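Side-chain contact in omega transaminase (Pseudomonas sp., PDB 5LHA), which probably transfers amino groups between amines and keto acids or ketones, using pyridoxal 5'-phosphate as cofactor: residues E113-V118 against D287-A292. Sequence-based numbering, arbitrary orientation.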
# COMPACT_ATOMS: atom_id res chain seq x y z
N GLU A 113 21.34 28.52 -0.21
CA GLU A 113 20.70 27.30 0.27
C GLU A 113 21.59 26.07 0.11
O GLU A 113 21.12 24.95 0.27
CB GLU A 113 19.37 27.09 -0.46
CG GLU A 113 18.31 28.14 -0.12
CD GLU A 113 18.63 29.51 -0.68
OE1 GLU A 113 19.25 29.58 -1.77
OE2 GLU A 113 18.29 30.51 -0.02
N ARG A 114 22.89 26.28 -0.17
CA ARG A 114 23.88 25.20 -0.28
C ARG A 114 23.44 24.11 -1.26
O ARG A 114 23.81 22.95 -1.11
CB ARG A 114 24.21 24.61 1.10
CG ARG A 114 25.57 23.88 1.18
CD ARG A 114 25.90 23.31 2.57
NE ARG A 114 24.71 23.01 3.37
CZ ARG A 114 23.91 21.95 3.21
NH1 ARG A 114 24.16 21.06 2.27
NH2 ARG A 114 22.86 21.78 4.00
N MET A 115 22.66 24.48 -2.27
CA MET A 115 22.29 23.54 -3.31
C MET A 115 23.53 23.12 -4.10
O MET A 115 24.36 23.96 -4.47
CB MET A 115 21.26 24.16 -4.26
CG MET A 115 19.88 24.37 -3.66
SD MET A 115 19.12 22.85 -3.05
CE MET A 115 18.21 23.48 -1.64
N ALA A 116 23.64 21.83 -4.37
CA ALA A 116 24.85 21.28 -4.98
C ALA A 116 24.62 20.56 -6.30
O ALA A 116 25.48 20.62 -7.17
CB ALA A 116 25.55 20.32 -4.00
N ARG A 117 23.47 19.90 -6.47
CA ARG A 117 23.19 19.09 -7.64
C ARG A 117 21.79 19.39 -8.16
O ARG A 117 20.87 19.67 -7.39
CB ARG A 117 23.32 17.59 -7.33
CG ARG A 117 24.71 17.15 -6.93
CD ARG A 117 25.63 17.05 -8.14
NE ARG A 117 26.95 16.53 -7.79
CZ ARG A 117 27.97 17.27 -7.39
NH1 ARG A 117 27.85 18.59 -7.28
NH2 ARG A 117 29.13 16.71 -7.10
N VAL A 118 21.64 19.31 -9.49
CA VAL A 118 20.36 19.50 -10.17
C VAL A 118 20.01 18.21 -10.89
O VAL A 118 20.87 17.61 -11.54
CB VAL A 118 20.40 20.67 -11.17
CG1 VAL A 118 18.99 20.99 -11.65
CG2 VAL A 118 21.09 21.90 -10.59
N ASP A 287 16.02 21.63 2.23
CA ASP A 287 16.98 20.64 1.75
C ASP A 287 16.87 20.43 0.24
O ASP A 287 17.89 20.14 -0.40
CB ASP A 287 16.77 19.29 2.47
CG ASP A 287 17.06 19.37 3.97
OD1 ASP A 287 18.26 19.36 4.34
OD2 ASP A 287 16.11 19.44 4.77
N ILE A 288 15.67 20.57 -0.33
CA ILE A 288 15.41 20.33 -1.75
C ILE A 288 14.54 21.46 -2.30
O ILE A 288 13.63 21.94 -1.61
CB ILE A 288 14.71 18.96 -1.97
CG1 ILE A 288 15.59 17.83 -1.45
CG2 ILE A 288 14.38 18.76 -3.45
CD1 ILE A 288 14.91 16.48 -1.46
N LEU A 289 14.82 21.88 -3.53
CA LEU A 289 14.00 22.84 -4.27
C LEU A 289 13.38 22.17 -5.48
O LEU A 289 14.07 21.44 -6.21
CB LEU A 289 14.82 24.04 -4.76
CG LEU A 289 15.48 24.90 -3.69
CD1 LEU A 289 16.31 25.99 -4.37
CD2 LEU A 289 14.42 25.48 -2.77
N CYS A 290 12.08 22.40 -5.69
CA CYS A 290 11.35 21.99 -6.89
C CYS A 290 10.97 23.23 -7.71
O CYS A 290 10.27 24.12 -7.21
CB CYS A 290 10.09 21.19 -6.52
SG CYS A 290 10.37 19.67 -5.57
N LEU A 291 11.40 23.27 -8.98
CA LEU A 291 11.19 24.42 -9.84
C LEU A 291 10.63 24.04 -11.21
O LEU A 291 10.95 22.99 -11.77
CB LEU A 291 12.49 25.21 -10.07
CG LEU A 291 13.19 25.76 -8.84
CD1 LEU A 291 14.65 26.00 -9.17
CD2 LEU A 291 12.51 27.04 -8.40
N ALA A 292 9.82 24.95 -11.76
CA ALA A 292 9.32 24.84 -13.12
C ALA A 292 8.74 26.18 -13.56
O ALA A 292 9.18 27.23 -13.09
CB ALA A 292 8.25 23.74 -13.23
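The methyl end of M115 bridges to strand 288-291, where CE lies 3.7 Å from CG of L289. At the start of the segment the carboxylate of E113 is engaged by R280 in a salt bridge, while the guanidinium of R114 stays 5.2 Å (NH2 to OD1) from the carboxylate of D287, too far for an ion pair. M115 then carries the contact. Its chain folds at chi2 (-58°) and again at chi3, which sets CE in van der Waals contact against the D287-I288 peptide, 3.6 Å from O of D287. Higher up the chain, CG meets CD1 of L289 at 4.0 Å, so that leucine is touched by both the middle and the end of the methionine. An alanine in place of M115 would probably leave L289 without this apolar partner and open a gap over strand 303-308, beside L306. A116 and R117 both face F307, a classic beta bulge, and R117 NH1 donates to O of A116 (3.1 Å) from above the carbonyl plane; NE of R117 pairs with E316. CB of D287 points away from 113-118, and its carboxylate is held by a salt bridge to R251 and hydrogen bonds to ND2 of N308 and N of L261. In the large sheet of this fold type I aminotransferase, strand 303-308 runs antiparallel between strands 115-121 and 288-291, with L306 packing on M115, A263 of strand 260-264 touching L289, and helix 309-316 following at the strand's end.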